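Local coordinates for protein CG14216 (Drosophila melanogaster, PDB 3P9Y) that dephosphorylates phosphoserine in the C-terminal domain of RNA polymerase II and probably takes part in RNA processing and transcription termination, at residues Ala11-Arg22 against Gln108-Val119. The protein carries 2 engineered substitutions. Sequence-based numbering, arbitrary orientation.
Sequences AVAVVDSSNMNR and QFDIIVTVEERV. Engineered in segment 11-22: Asp-16 (natural residue Cys).
Phe-109 lays its ring flat against Ala-13, whose CB sits 3.5 Å from the ring centroid in a CH-pi contact; a methyl is small enough to let the aromatic face come this close to the strand. Asp-110 starts the pairing twice over: its backbone N bonds to Ala-11 O, and its OD2 accepts from Ala-11 N at 2.9 Å, almost straight at 176°. From Ile-111 to Thr-114 the chain runs parallel to strand 11-16, and Ala-13 is bound twice along the same edge, its N to Ile-111 O and its O to Val-113 N. Branched residues suit these extended central strands: Ile-112 CG2 meets Val-15 CG2 at 3.7 Å. Val-115 ends the ladder with a weak bond to Val-15 O; its CG2, set between backbone N and carbonyl carbon (chi1 -60°), lies over one face of the Arg-22 guanidinium. Glu-116, the N-cap of helix 117-128, is gripped end-on, OE1 lying in the guanidinium plane 2.9 Å from Arg-22 NH1 and 3.0 Å from Arg-22 NH2, its carboxylate turned 68° from that plane. Val-119 then rests CG1 on Val-15 CG1. Were Arg-22 shortened to an alanine, the Glu-116 carboxylate would probably lose its mate and Val-115 CG2 much of its packing. Because Arg-22 NE also bonds the modified side chain of the bound peptide, as do Ser-17, Ser-18, Met-20 and Asn-21 N, the salt bridge probably steadies an anion-binding P-loop beginning at engineered Asp-16, the natural cysteine position.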
loop_
_atom_site.group_PDB
_atom_site.type_symbol
_atom_site.label_atom_id
_atom_site.label_comp_id
_atom_site.label_asym_id
_atom_site.label_seq_id
_atom_site.Cartn_x
_atom_site.Cartn_y
_atom_site.Cartn_z
ATOM N N ALA A 11 -8.322 -7.066 -8.961
ATOM C CA ALA A 11 -6.969 -6.548 -9.064
ATOM C C ALA A 11 -6.841 -5.402 -8.069
ATOM O O ALA A 11 -7.507 -4.372 -8.201
ATOM C CB ALA A 11 -6.682 -6.068 -10.479
ATOM N N VAL A 12 -5.990 -5.589 -7.065
ATOM C CA VAL A 12 -5.892 -4.660 -5.952
ATOM C C VAL A 12 -4.526 -3.982 -5.931
ATOM O O VAL A 12 -3.513 -4.597 -6.249
ATOM C CB VAL A 12 -6.091 -5.403 -4.605
ATOM C CG1 VAL A 12 -5.936 -4.446 -3.427
ATOM C CG2 VAL A 12 -7.448 -6.089 -4.569
ATOM N N ALA A 13 -4.504 -2.709 -5.558
ATOM C CA ALA A 13 -3.253 -2.030 -5.258
ATOM C C ALA A 13 -3.348 -1.433 -3.861
ATOM O O ALA A 13 -4.423 -1.040 -3.431
ATOM C CB ALA A 13 -2.960 -0.946 -6.283
ATOM N N VAL A 14 -2.223 -1.398 -3.155
ATOM C CA VAL A 14 -2.123 -0.710 -1.878
ATOM C C VAL A 14 -1.024 0.333 -2.011
ATOM O O VAL A 14 0.051 0.049 -2.545
ATOM C CB VAL A 14 -1.791 -1.679 -0.737
ATOM C CG1 VAL A 14 -1.812 -0.948 0.597
ATOM C CG2 VAL A 14 -2.786 -2.833 -0.725
ATOM N N VAL A 15 -1.299 1.538 -1.525
ATOM C CA VAL A 15 -0.454 2.682 -1.806
ATOM C C VAL A 15 -0.165 3.480 -0.533
ATOM O O VAL A 15 -1.071 3.775 0.254
ATOM C CB VAL A 15 -1.129 3.597 -2.853
ATOM C CG1 VAL A 15 -0.193 4.708 -3.280
ATOM C CG2 VAL A 15 -1.579 2.773 -4.060
ATOM N N ASP A 16 1.105 3.812 -0.331
ATOM C CA ASP A 16 1.522 4.656 0.782
ATOM C C ASP A 16 2.418 5.755 0.214
ATOM O O ASP A 16 2.242 6.164 -0.931
ATOM C CB ASP A 16 2.255 3.829 1.847
ATOM C CG ASP A 16 3.464 3.106 1.289
ATOM O OD1 ASP A 16 3.890 3.453 0.173
ATOM O OD2 ASP A 16 3.983 2.184 1.956
ATOM N N SER A 17 3.386 6.222 0.993
ATOM C CA SER A 17 4.274 7.275 0.516
ATOM C C SER A 17 5.547 6.746 -0.146
ATOM O O SER A 17 5.830 7.077 -1.297
ATOM C CB SER A 17 4.638 8.225 1.656
ATOM O OG SER A 17 5.330 9.352 1.150
ATOM N N SER A 18 6.310 5.922 0.566
ATOM C CA SER A 18 7.621 5.496 0.080
ATOM C C SER A 18 7.644 4.057 -0.424
ATOM O O SER A 18 8.681 3.573 -0.874
ATOM C CB SER A 18 8.673 5.668 1.181
ATOM O OG SER A 18 8.829 7.034 1.527
ATOM N N ASN A 19 6.497 3.386 -0.353
ATOM C CA ASN A 19 6.374 1.981 -0.737
ATOM C C ASN A 19 7.389 1.136 0.026
ATOM O O ASN A 19 8.066 0.280 -0.550
ATOM C CB ASN A 19 6.560 1.825 -2.247
ATOM C CG ASN A 19 6.220 0.434 -2.747
ATOM O OD1 ASN A 19 5.333 -0.249 -2.236
ATOM N ND2 ASN A 19 6.927 0.018 -3.768
ATOM N N MET A 20 7.473 1.389 1.329
ATOM C CA MET A 20 8.473 0.770 2.200
ATOM C C MET A 20 7.841 -0.012 3.345
ATOM O O MET A 20 8.140 -1.184 3.538
ATOM C CB MET A 20 9.385 1.840 2.802
ATOM C CG MET A 20 10.665 2.065 2.027
ATOM S SD MET A 20 11.783 0.648 2.094
ATOM C CE MET A 20 12.875 1.068 0.744
ATOM N N ASN A 21 6.988 0.649 4.119
ATOM C CA ASN A 21 6.443 0.049 5.330
ATOM C C ASN A 21 4.998 -0.405 5.163
ATOM O O ASN A 21 4.732 -1.589 4.983
ATOM C CB ASN A 21 6.546 1.035 6.496
ATOM C CG ASN A 21 6.021 0.464 7.796
ATOM O OD1 ASN A 21 6.113 -0.739 8.046
ATOM N ND2 ASN A 21 5.473 1.327 8.639
ATOM N N ARG A 22 4.071 0.545 5.219
ATOM C CA ARG A 22 2.644 0.230 5.289
ATOM C C ARG A 22 2.119 -0.537 4.074
ATOM O O ARG A 22 1.386 -1.514 4.226
ATOM C CB ARG A 22 1.842 1.519 5.495
ATOM C CG ARG A 22 2.025 2.147 6.880
ATOM C CD ARG A 22 1.514 3.593 6.927
ATOM N NE ARG A 22 2.273 4.468 6.033
ATOM C CZ ARG A 22 1.971 5.740 5.782
ATOM N NH1 ARG A 22 0.916 6.304 6.352
ATOM N NH2 ARG A 22 2.729 6.448 4.958
ATOM N N GLN A 108 -3.678 -1.206 -14.128
ATOM C CA GLN A 108 -5.007 -0.762 -13.727
ATOM C C GLN A 108 -5.574 -1.679 -12.648
ATOM O O GLN A 108 -5.192 -2.843 -12.547
ATOM C CB GLN A 108 -5.939 -0.734 -14.934
ATOM C CG GLN A 108 -5.465 0.193 -16.034
ATOM C CD GLN A 108 -6.508 0.388 -17.106
ATOM O OE1 GLN A 108 -7.467 -0.376 -17.196
ATOM N NE2 GLN A 108 -6.331 1.418 -17.925
ATOM N N PHE A 109 -6.492 -1.152 -11.846
ATOM C CA PHE A 109 -6.997 -1.884 -10.691
ATOM C C PHE A 109 -8.495 -1.706 -10.508
ATOM O O PHE A 109 -9.080 -0.737 -10.983
ATOM C CB PHE A 109 -6.269 -1.417 -9.430
ATOM C CG PHE A 109 -4.773 -1.465 -9.547
ATOM C CD1 PHE A 109 -4.086 -2.642 -9.303
ATOM C CD2 PHE A 109 -4.056 -0.337 -9.912
ATOM C CE1 PHE A 109 -2.704 -2.691 -9.420
ATOM C CE2 PHE A 109 -2.676 -0.380 -10.027
ATOM C CZ PHE A 109 -2.001 -1.560 -9.781
ATOM N N ASP A 110 -9.111 -2.661 -9.824
ATOM C CA ASP A 110 -10.505 -2.554 -9.426
ATOM C C ASP A 110 -10.616 -1.814 -8.103
ATOM O O ASP A 110 -11.591 -1.107 -7.866
ATOM C CB ASP A 110 -11.130 -3.940 -9.275
ATOM C CG ASP A 110 -11.058 -4.748 -10.554
ATOM O OD1 ASP A 110 -11.594 -4.281 -11.582
ATOM O OD2 ASP A 110 -10.461 -5.842 -10.529
ATOM N N ILE A 111 -9.625 -1.998 -7.234
ATOM C CA ILE A 111 -9.611 -1.325 -5.937
ATOM C C ILE A 111 -8.210 -0.822 -5.609
ATOM O O ILE A 111 -7.231 -1.553 -5.741
ATOM C CB ILE A 111 -10.071 -2.259 -4.799
ATOM C CG1 ILE A 111 -11.478 -2.796 -5.081
ATOM C CG2 ILE A 111 -10.046 -1.521 -3.470
ATOM C CD1 ILE A 111 -12.007 -3.748 -4.006
ATOM N N ILE A 112 -8.125 0.431 -5.182
ATOM C CA ILE A 112 -6.868 1.009 -4.737
ATOM C C ILE A 112 -7.030 1.460 -3.293
ATOM O O ILE A 112 -7.830 2.339 -3.002
ATOM C CB ILE A 112 -6.471 2.219 -5.606
ATOM C CG1 ILE A 112 -6.384 1.804 -7.079
ATOM C CG2 ILE A 112 -5.150 2.808 -5.127
ATOM C CD1 ILE A 112 -6.082 2.953 -8.031
ATOM N N VAL A 113 -6.286 0.847 -2.382
ATOM C CA VAL A 113 -6.340 1.234 -0.978
ATOM C C VAL A 113 -5.172 2.173 -0.667
ATOM O O VAL A 113 -4.036 1.877 -1.011
ATOM C CB VAL A 113 -6.272 -0.006 -0.057
ATOM C CG1 VAL A 113 -6.386 0.403 1.407
ATOM C CG2 VAL A 113 -7.367 -1.007 -0.429
ATOM N N THR A 114 -5.457 3.308 -0.041
ATOM C CA THR A 114 -4.409 4.206 0.434
ATOM C C THR A 114 -4.406 4.197 1.955
ATOM O O THR A 114 -5.405 3.840 2.580
ATOM C CB THR A 114 -4.599 5.654 -0.082
ATOM O OG1 THR A 114 -5.874 6.157 0.338
ATOM C CG2 THR A 114 -4.514 5.694 -1.599
ATOM N N VAL A 115 -3.285 4.588 2.551
ATOM C CA VAL A 115 -3.092 4.410 3.989
ATOM C C VAL A 115 -3.050 5.732 4.761
ATOM O O VAL A 115 -2.787 5.749 5.961
ATOM C CB VAL A 115 -1.819 3.583 4.277
ATOM C CG1 VAL A 115 -1.942 2.211 3.643
ATOM C CG2 VAL A 115 -0.578 4.295 3.761
ATOM N N GLU A 116 -3.321 6.834 4.073
ATOM C CA GLU A 116 -3.514 8.124 4.731
ATOM C C GLU A 116 -4.034 9.136 3.719
ATOM O O GLU A 116 -3.820 8.984 2.522
ATOM C CB GLU A 116 -2.224 8.629 5.394
ATOM C CG GLU A 116 -1.077 8.929 4.445
ATOM C CD GLU A 116 0.089 9.614 5.163
ATOM O OE1 GLU A 116 1.182 9.019 5.254
ATOM O OE2 GLU A 116 -0.096 10.746 5.656
ATOM N N GLU A 117 -4.722 10.165 4.201
ATOM C CA GLU A 117 -5.457 11.049 3.307
ATOM C C GLU A 117 -4.548 11.781 2.330
ATOM O O GLU A 117 -4.954 12.074 1.212
ATOM C CB GLU A 117 -6.307 12.058 4.083
ATOM C CG GLU A 117 -7.211 12.871 3.168
ATOM C CD GLU A 117 -8.223 13.692 3.919
ATOM O OE1 GLU A 117 -8.386 13.462 5.131
ATOM O OE2 GLU A 117 -8.862 14.571 3.299
ATOM N N ARG A 118 -3.322 12.079 2.737
ATOM C CA ARG A 118 -2.394 12.746 1.833
ATOM C C ARG A 118 -2.112 11.866 0.625
ATOM O O ARG A 118 -2.036 12.353 -0.501
ATOM C CB ARG A 118 -1.095 13.112 2.550
ATOM C CG ARG A 118 -1.176 14.436 3.288
ATOM C CD ARG A 118 0.055 14.688 4.141
ATOM N NE ARG A 118 0.067 16.037 4.701
ATOM C CZ ARG A 118 0.713 17.071 4.164
ATOM N NH1 ARG A 118 1.411 16.925 3.045
ATOM N NH2 ARG A 118 0.663 18.260 4.754
ATOM N N VAL A 119 -1.969 10.565 0.859
ATOM C CA VAL A 119 -1.723 9.625 -0.229
ATOM C C VAL A 119 -2.994 9.450 -1.054
ATOM O O VAL A 119 -2.953 9.434 -2.277
ATOM C CB VAL A 119 -1.240 8.265 0.308
ATOM C CG1 VAL A 119 -1.183 7.220 -0.810
ATOM C CG2 VAL A 119 0.122 8.425 0.976
#